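Local structure of lipoprotein (Mycoplasma mycoides subsp. capri, 7ADK) at residues His508-Ile513 / Lys820-Arg825; Glu826-Met831 / Asn842-Asp847. The protein probably cleaves protein substrates as a mycoplasma lipoprotein of the DUF31 peptidase family, part of the chymotrypsin-like PA clan. One frame throughout, in Å; residues are numbered along the deposited sequence.

Interaction 1 (His508-Ile513 / Lys820-Arg825); sequences HATDFI and KEKSYR
Lys-822 NZ donates a hydrogen bond of 2.9 Å to the backbone O of Thr-510. The donor is tilted 31° from the carbonyl plane. Beyond CB the lysine chain bends once (chi2 -75°) and then runs extended, which carries NZ along the loop from Phe-512 to Thr-510. There Lys-822 NZ also comes to 3.4 Å from Thr-510 OG1. Residues 508-513 open the long connection between strand 503-507 of the antiparallel sheet and strand 535-537 of the mixed sheet, an arrangement consistent with the paired beta-barrels of the PA clan; residues 820-825 lead into the helix 824-831. The root of the lysine provides the apolar half of the contact: its CB lies 3.8 Å from Phe-512 CB, beside the backbone of the loop. Phe-512 CG sits between its own N and carbonyl carbon (chi1 66°), turning the ring away from the lysine to meet Tyr-808. Asp-511 OD2, 6.5 Å from Lys-822 NZ, may add a modest long-range attraction, and is held by a hydrogen bond with Asn-514 ND2.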
ATOM      1  N   HIS B 508     -10.598 -20.182 -27.807  1.00 65.21           N
ATOM      2  CA  HIS B 508      -9.456 -20.592 -26.964  1.00 65.21           C
ATOM      3  C   HIS B 508      -8.082 -20.549 -27.649  1.00 65.21           C
ATOM      4  O   HIS B 508      -7.100 -20.944 -27.026  1.00 65.21           O
ATOM      5  CB  HIS B 508      -9.741 -21.969 -26.344  1.00 65.21           C
ATOM      6  CG  HIS B 508     -10.232 -21.963 -24.940  1.00 65.21           C
ATOM      7  ND1 HIS B 508      -9.499 -21.628 -23.836  1.00 65.21           N
ATOM      8  CD2 HIS B 508     -11.441 -22.389 -24.507  1.00 65.21           C
ATOM      9  CE1 HIS B 508     -10.241 -21.860 -22.756  1.00 65.21           C
ATOM     10  NE2 HIS B 508     -11.428 -22.322 -23.146  1.00 65.21           N
ATOM     11  N   ALA B 509      -7.993 -20.138 -28.923  1.00 66.90           N
ATOM     12  CA  ALA B 509      -6.719 -20.042 -29.667  1.00 66.90           C
ATOM     13  C   ALA B 509      -5.826 -21.303 -29.592  1.00 66.90           C
ATOM     14  O   ALA B 509      -4.597 -21.216 -29.576  1.00 66.90           O
ATOM     15  CB  ALA B 509      -5.974 -18.754 -29.310  1.00 66.90           C
ATOM     16  N   THR B 510      -6.431 -22.488 -29.574  1.00 72.49           N
ATOM     17  CA  THR B 510      -5.736 -23.778 -29.604  1.00 72.49           C
ATOM     18  C   THR B 510      -5.587 -24.274 -31.033  1.00 72.49           C
ATOM     19  O   THR B 510      -6.534 -24.287 -31.814  1.00 72.49           O
ATOM     20  CB  THR B 510      -6.465 -24.840 -28.780  1.00 72.49           C
ATOM     21  OG1 THR B 510      -7.845 -24.862 -29.074  1.00 72.49           O
ATOM     22  CG2 THR B 510      -6.285 -24.625 -27.292  1.00 72.49           C
ATOM     23  N   ASP B 511      -4.384 -24.711 -31.384  1.00 76.24           N
ATOM     24  CA  ASP B 511      -4.076 -25.446 -32.612  1.00 76.24           C
ATOM     25  C   ASP B 511      -4.512 -24.752 -33.914  1.00 76.24           C
ATOM     26  O   ASP B 511      -4.842 -25.363 -34.926  1.00 76.24           O
ATOM     27  CB  ASP B 511      -4.531 -26.894 -32.463  1.00 76.24           C
ATOM     28  CG  ASP B 511      -3.615 -27.900 -33.144  1.00 76.24           C
ATOM     29  OD1 ASP B 511      -2.445 -27.599 -33.428  1.00 76.24           O
ATOM     30  OD2 ASP B 511      -4.066 -29.022 -33.404  1.00 76.24           O
ATOM     31  N   PHE B 512      -4.448 -23.423 -33.898  1.00 76.34           N
ATOM     32  CA  PHE B 512      -4.937 -22.513 -34.937  1.00 76.34           C
ATOM     33  C   PHE B 512      -4.133 -22.488 -36.246  1.00 76.34           C
ATOM     34  O   PHE B 512      -4.552 -21.827 -37.197  1.00 76.34           O
ATOM     35  CB  PHE B 512      -5.059 -21.115 -34.328  1.00 76.34           C
ATOM     36  CG  PHE B 512      -3.739 -20.497 -33.935  1.00 76.34           C
ATOM     37  CD1 PHE B 512      -2.978 -19.782 -34.866  1.00 76.34           C
ATOM     38  CD2 PHE B 512      -3.275 -20.641 -32.619  1.00 76.34           C
ATOM     39  CE1 PHE B 512      -1.777 -19.185 -34.471  1.00 76.34           C
ATOM     40  CE2 PHE B 512      -2.064 -20.055 -32.230  1.00 76.34           C
ATOM     41  CZ  PHE B 512      -1.319 -19.312 -33.153  1.00 76.34           C
ATOM     42  N   ILE B 513      -3.009 -23.201 -36.332  1.00 82.75           N
ATOM     43  CA  ILE B 513      -2.186 -23.380 -37.544  1.00 82.75           C
ATOM     44  C   ILE B 513      -2.472 -24.711 -38.273  1.00 82.75           C
ATOM     45  O   ILE B 513      -2.050 -24.890 -39.413  1.00 82.75           O
ATOM     46  CB  ILE B 513      -0.692 -23.245 -37.149  1.00 82.75           C
ATOM     47  CG1 ILE B 513      -0.351 -21.856 -36.594  1.00 82.75           C
ATOM     48  CG2 ILE B 513       0.297 -23.548 -38.278  1.00 82.75           C
ATOM     49  CD1 ILE B 513      -0.656 -20.664 -37.498  1.00 82.75           C
ATOM     50  N   LYS B 820      -8.341 -21.647 -40.858  1.00 84.76           N
ATOM     51  CA  LYS B 820      -9.578 -21.197 -41.509  1.00 84.76           C
ATOM     52  C   LYS B 820     -10.883 -21.586 -40.787  1.00 84.76           C
ATOM     53  O   LYS B 820     -11.935 -21.711 -41.413  1.00 84.76           O
ATOM     54  CB  LYS B 820      -9.552 -21.602 -42.984  1.00 84.76           C
ATOM     55  N   GLU B 821     -10.808 -21.804 -39.471  1.00 84.01           N
ATOM     56  CA  GLU B 821     -11.933 -22.118 -38.577  1.00 84.01           C
ATOM     57  C   GLU B 821     -11.606 -21.804 -37.093  1.00 84.01           C
ATOM     58  O   GLU B 821     -12.197 -22.355 -36.170  1.00 84.01           O
ATOM     59  CB  GLU B 821     -12.376 -23.577 -38.808  1.00 84.01           C
ATOM     60  CG  GLU B 821     -13.888 -23.757 -38.691  1.00 84.01           C
ATOM     61  CD  GLU B 821     -14.652 -23.090 -39.835  1.00 84.01           C
ATOM     62  OE1 GLU B 821     -14.810 -23.693 -40.908  1.00 84.01           O
ATOM     63  OE2 GLU B 821     -15.132 -21.965 -39.652  1.00 84.01           O
ATOM     64  N   LYS B 822     -10.614 -20.935 -36.872  1.00 76.16           N
ATOM     65  CA  LYS B 822      -9.845 -20.760 -35.631  1.00 76.16           C
ATOM     66  C   LYS B 822      -9.457 -19.282 -35.424  1.00 76.16           C
ATOM     67  O   LYS B 822      -8.287 -18.941 -35.259  1.00 76.16           O
ATOM     68  CB  LYS B 822      -8.624 -21.701 -35.647  1.00 76.16           C
ATOM     69  CG  LYS B 822      -8.896 -23.186 -35.363  1.00 76.16           C
ATOM     70  CD  LYS B 822      -9.179 -23.488 -33.890  1.00 76.16           C
ATOM     71  CE  LYS B 822      -9.193 -24.981 -33.610  1.00 76.16           C
ATOM     72  NZ  LYS B 822      -9.206 -25.314 -32.175  1.00 76.16           N
ATOM     73  N   SER B 823     -10.442 -18.394 -35.480  1.00 72.63           N
ATOM     74  CA  SER B 823     -10.324 -16.975 -35.149  1.00 72.63           C
ATOM     75  C   SER B 823     -11.669 -16.456 -34.657  1.00 72.63           C
ATOM     76  O   SER B 823     -12.695 -17.070 -34.926  1.00 72.63           O
ATOM     77  CB  SER B 823      -9.831 -16.165 -36.342  1.00 72.63           C
ATOM     78  OG  SER B 823     -10.717 -16.249 -37.426  1.00 72.63           O
ATOM     79  N   TYR B 824     -11.683 -15.335 -33.937  1.00 71.78           N
ATOM     80  CA  TYR B 824     -12.889 -14.793 -33.314  1.00 71.78           C
ATOM     81  C   TYR B 824     -14.067 -14.629 -34.286  1.00 71.78           C
ATOM     82  O   TYR B 824     -15.179 -15.070 -34.002  1.00 71.78           O
ATOM     83  CB  TYR B 824     -12.534 -13.454 -32.660  1.00 71.78           C
ATOM     84  CG  TYR B 824     -13.697 -12.756 -31.990  1.00 71.78           C
ATOM     85  CD1 TYR B 824     -14.542 -13.458 -31.112  1.00 71.78           C
ATOM     86  CD2 TYR B 824     -13.976 -11.413 -32.289  1.00 71.78           C
ATOM     87  CE1 TYR B 824     -15.674 -12.842 -30.568  1.00 71.78           C
ATOM     88  CE2 TYR B 824     -15.116 -10.801 -31.754  1.00 71.78           C
ATOM     89  CZ  TYR B 824     -15.973 -11.519 -30.910  1.00 71.78           C
ATOM     90  OH  TYR B 824     -17.111 -10.961 -30.451  1.00 71.78           O
ATOM     91  N   ARG B 825     -13.827 -14.045 -35.466  1.00 76.67           N
ATOM     92  CA  ARG B 825     -14.842 -13.821 -36.494  1.00 76.67           C
ATOM     93  C   ARG B 825     -15.494 -15.110 -36.964  1.00 76.67           C
ATOM     94  O   ARG B 825     -16.710 -15.214 -37.002  1.00 76.67           O
ATOM     95  CB  ARG B 825     -14.182 -13.088 -37.664  1.00 76.67           C
ATOM     96  CG  ARG B 825     -15.211 -12.694 -38.733  1.00 76.67           C
ATOM     97  CD  ARG B 825     -14.584 -12.060 -39.975  1.00 76.67           C
ATOM     98  NE  ARG B 825     -13.586 -12.950 -40.583  1.00 76.67           N
ATOM     99  CZ  ARG B 825     -13.802 -14.042 -41.282  1.00 76.67           C
ATOM    100  NH1 ARG B 825     -14.975 -14.424 -41.653  1.00 76.67           N
ATOM    101  NH2 ARG B 825     -12.808 -14.793 -41.613  1.00 76.67           N
TER

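Interaction 2 (Glu826-Met831 / Asn842-Asp847)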
ATOM      1  N   GLU B 826     -14.700 -16.096 -37.348  1.00 78.60           N
ATOM      2  CA  GLU B 826     -15.235 -17.316 -37.961  1.00 78.60           C
ATOM      3  C   GLU B 826     -15.807 -18.314 -36.937  1.00 78.60           C
ATOM      4  O   GLU B 826     -16.652 -19.133 -37.283  1.00 78.60           O
ATOM      5  CB  GLU B 826     -14.213 -17.903 -38.942  1.00 78.60           C
ATOM      6  CG  GLU B 826     -12.969 -18.493 -38.297  1.00 78.60           C
ATOM      7  CD  GLU B 826     -11.737 -18.532 -39.219  1.00 78.60           C
ATOM      8  OE1 GLU B 826     -11.868 -18.434 -40.459  1.00 78.60           O
ATOM      9  OE2 GLU B 826     -10.619 -18.669 -38.668  1.00 78.60           O
ATOM     10  N   VAL B 827     -15.416 -18.199 -35.665  1.00 74.75           N
ATOM     11  CA  VAL B 827     -16.134 -18.791 -34.528  1.00 74.75           C
ATOM     12  C   VAL B 827     -17.482 -18.106 -34.318  1.00 74.75           C
ATOM     13  O   VAL B 827     -18.512 -18.764 -34.192  1.00 74.75           O
ATOM     14  CB  VAL B 827     -15.270 -18.719 -33.265  1.00 74.75           C
ATOM     15  CG1 VAL B 827     -16.035 -19.022 -32.003  1.00 74.75           C
ATOM     16  CG2 VAL B 827     -14.113 -19.694 -33.356  1.00 74.75           C
ATOM     17  N   MET B 828     -17.523 -16.781 -34.330  1.00 76.43           N
ATOM     18  CA  MET B 828     -18.760 -16.049 -34.102  1.00 76.43           C
ATOM     19  C   MET B 828     -19.749 -16.161 -35.276  1.00 76.43           C
ATOM     20  O   MET B 828     -20.958 -16.167 -35.071  1.00 76.43           O
ATOM     21  CB  MET B 828     -18.428 -14.610 -33.693  1.00 76.43           C
ATOM     22  CG  MET B 828     -19.623 -14.025 -32.949  1.00 76.43           C
ATOM     23  SD  MET B 828     -19.332 -12.490 -32.054  1.00 76.43           S
ATOM     24  CE  MET B 828     -21.009 -12.167 -31.477  1.00 76.43           C
ATOM     25  N   ASN B 829     -19.252 -16.368 -36.497  1.00 78.76           N
ATOM     26  CA  ASN B 829     -20.029 -16.599 -37.710  1.00 78.76           C
ATOM     27  C   ASN B 829     -20.914 -17.846 -37.628  1.00 78.76           C
ATOM     28  O   ASN B 829     -22.053 -17.799 -38.078  1.00 78.76           O
ATOM     29  CB  ASN B 829     -19.064 -16.711 -38.899  1.00 78.76           C
ATOM     30  CG  ASN B 829     -19.788 -16.845 -40.224  1.00 78.76           C
ATOM     31  OD1 ASN B 829     -20.685 -16.093 -40.546  1.00 78.76           O
ATOM     32  ND2 ASN B 829     -19.445 -17.804 -41.025  1.00 78.76           N
ATOM     33  N   LYS B 830     -20.423 -18.953 -37.056  1.00 81.19           N
ATOM     34  CA  LYS B 830     -21.225 -20.174 -36.883  1.00 81.19           C
ATOM     35  C   LYS B 830     -22.248 -20.053 -35.752  1.00 81.19           C
ATOM     36  O   LYS B 830     -23.350 -20.577 -35.876  1.00 81.19           O
ATOM     37  CB  LYS B 830     -20.336 -21.421 -36.742  1.00 81.19           C
ATOM     38  CG  LYS B 830     -19.404 -21.434 -35.528  1.00 81.19           C
ATOM     39  CD  LYS B 830     -18.758 -22.797 -35.292  1.00 81.19           C
ATOM     40  CE  LYS B 830     -17.990 -22.814 -33.979  1.00 81.19           C
ATOM     41  NZ  LYS B 830     -17.325 -24.095 -33.725  1.00 81.19           N
ATOM     42  N   MET B 831     -21.924 -19.341 -34.672  1.00 81.03           N
ATOM     43  CA  MET B 831     -22.834 -19.137 -33.540  1.00 81.03           C
ATOM     44  C   MET B 831     -23.988 -18.177 -33.865  1.00 81.03           C
ATOM     45  O   MET B 831     -25.121 -18.431 -33.467  1.00 81.03           O
ATOM     46  CB  MET B 831     -22.046 -18.642 -32.318  1.00 81.03           C
ATOM     47  CG  MET B 831     -21.009 -19.678 -31.867  1.00 81.03           C
ATOM     48  SD  MET B 831     -20.155 -19.301 -30.325  1.00 81.03           S
ATOM     49  CE  MET B 831     -21.520 -19.457 -29.149  1.00 81.03           C
ATOM     50  N   ASN B 842     -20.886  -4.918 -40.565  1.00 86.69           N
ATOM     51  CA  ASN B 842     -21.378  -5.522 -41.804  1.00 86.69           C
ATOM     52  C   ASN B 842     -21.625  -7.050 -41.702  1.00 86.69           C
ATOM     53  O   ASN B 842     -22.011  -7.671 -42.690  1.00 86.69           O
ATOM     54  CB  ASN B 842     -20.412  -5.158 -42.948  1.00 86.69           C
ATOM     55  CG  ASN B 842     -20.296  -3.664 -43.206  1.00 86.69           C
ATOM     56  OD1 ASN B 842     -19.670  -2.934 -42.454  1.00 86.69           O
ATOM     57  ND2 ASN B 842     -20.870  -3.162 -44.268  1.00 86.69           N
ATOM     58  N   GLY B 843     -21.416  -7.675 -40.536  1.00 85.09           N
ATOM     59  CA  GLY B 843     -21.523  -9.122 -40.305  1.00 85.09           C
ATOM     60  C   GLY B 843     -20.191  -9.886 -40.330  1.00 85.09           C
ATOM     61  O   GLY B 843     -19.146  -9.368 -40.718  1.00 85.09           O
ATOM     62  N   PHE B 844     -20.227 -11.143 -39.885  1.00 83.10           N
ATOM     63  CA  PHE B 844     -19.056 -12.013 -39.684  1.00 83.10           C
ATOM     64  C   PHE B 844     -18.543 -12.738 -40.943  1.00 83.10           C
ATOM     65  O   PHE B 844     -17.574 -13.492 -40.877  1.00 83.10           O
ATOM     66  CB  PHE B 844     -19.397 -13.058 -38.615  1.00 83.10           C
ATOM     67  CG  PHE B 844     -19.973 -12.515 -37.334  1.00 83.10           C
ATOM     68  CD1 PHE B 844     -19.129 -11.920 -36.390  1.00 83.10           C
ATOM     69  CD2 PHE B 844     -21.353 -12.589 -37.091  1.00 83.10           C
ATOM     70  CE1 PHE B 844     -19.667 -11.374 -35.220  1.00 83.10           C
ATOM     71  CE2 PHE B 844     -21.887 -12.043 -35.920  1.00 83.10           C
ATOM     72  CZ  PHE B 844     -21.048 -11.418 -34.993  1.00 83.10           C
ATOM     73  N   THR B 845     -19.185 -12.567 -42.094  1.00 87.06           N
ATOM     74  CA  THR B 845     -18.843 -13.280 -43.333  1.00 87.06           C
ATOM     75  C   THR B 845     -17.491 -12.844 -43.916  1.00 87.06           C
ATOM     76  O   THR B 845     -17.032 -11.719 -43.713  1.00 87.06           O
ATOM     77  CB  THR B 845     -19.965 -13.145 -44.369  1.00 87.06           C
ATOM     78  OG1 THR B 845     -20.219 -11.795 -44.656  1.00 87.06           O
ATOM     79  CG2 THR B 845     -21.267 -13.763 -43.900  1.00 87.06           C
ATOM     80  N   ASP B 846     -16.815 -13.747 -44.639  1.00 90.48           N
ATOM     81  CA  ASP B 846     -15.421 -13.543 -45.074  1.00 90.48           C
ATOM     82  C   ASP B 846     -15.236 -12.359 -46.039  1.00 90.48           C
ATOM     83  O   ASP B 846     -14.196 -11.705 -46.028  1.00 90.48           O
ATOM     84  CB  ASP B 846     -14.874 -14.816 -45.745  1.00 90.48           C
ATOM     85  CG  ASP B 846     -15.062 -16.115 -44.953  1.00 90.48           C
ATOM     86  OD1 ASP B 846     -14.697 -16.184 -43.785  1.00 90.48           O
ATOM     87  OD2 ASP B 846     -15.555 -17.092 -45.507  1.00 90.48           O
ATOM     88  N   ASP B 847     -16.245 -12.053 -46.856  1.00 92.91           N
ATOM     89  CA  ASP B 847     -16.250 -10.910 -47.768  1.00 92.91           C
ATOM     90  C   ASP B 847     -16.299  -9.554 -47.040  1.00 92.91           C
ATOM     91  O   ASP B 847     -16.000  -8.528 -47.650  1.00 92.91           O
ATOM     92  CB  ASP B 847     -17.396 -11.049 -48.794  1.00 92.91           C
ATOM     93  CG  ASP B 847     -18.775 -11.437 -48.253  1.00 92.91           C
ATOM     94  OD1 ASP B 847     -19.666 -11.702 -49.065  1.00 92.91           O
ATOM     95  OD2 ASP B 847     -18.970 -11.533 -47.027  1.00 92.91           O
TER
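Met-828 and Asn-829, neighbours on the helix 824-831, receive the side chain of Phe-844 from the loop that follows strand 836-837, in a Met-aromatic contact near the C-terminal end of the chain. Glu-826, at the start of the segment, has its OE2 gripped by three groups on the N-terminal side of the helix: the backbone N of Lys-822, Gln-818 NE2 and the hydroxyl of Ser-823. Val-827 takes no part in the contact with Phe-844 and packs on Ile-506 and Phe-507, so the helix is held between strand 503-507 and the loop. Met-828 makes the contact with the ring. Its CG is anti to the backbone N (chi1 -158°) and lies over the face of the Phe-844 ring, 3.9 Å from the centroid, a CH-pi contact. The extended chain then runs slantwise over the ring, placing SD 4.3 Å from the same centroid but 55° off the normal, and bringing CE to 3.6 Å from Phe-844 CZ. Ser-837 touches both side chains, and Asp-430 and Leu-432 of strand 421-433 touch Met-828. Asn-829 meets the root of the aromatic residue instead: its CB is 3.7 Å from Phe-844 CB, and the two side chains run antiparallel past one another, the amide inclined 49° to the ring. Farther along the loop, Thr-845 CG2 lies 4.1 Å from Asn-829 OD1, while Thr-845 OG1 is hydrogen-bonded to Asp-847 OD2 at 2.7 Å, nearly along the carboxylate C-O axis.

The second segment of interaction 1 runs into helix 824-831, but its contact is made by Lys-822 just ahead of the helix, whereas interaction 2 uses the helix itself; their centres are about 13 Å apart. Interaction 1 is buried, and a lysine side-chain nitrogen reaching a loop carbonyl is its main bond; interaction 2 is only partly buried, lies farther from the centre of the chain, and relies on sulfur, methylene and ring contacts with no hydrogen bond between its segments. Arg-825 joins them: its NH1 forms a salt bridge with Asp-846 OD1 (2.8 Å) and a probable hydrogen bond with Phe-844 O. Segment 842-847 is thereby fastened by polar bonds to the helix's first turn and by apolar contact to its next.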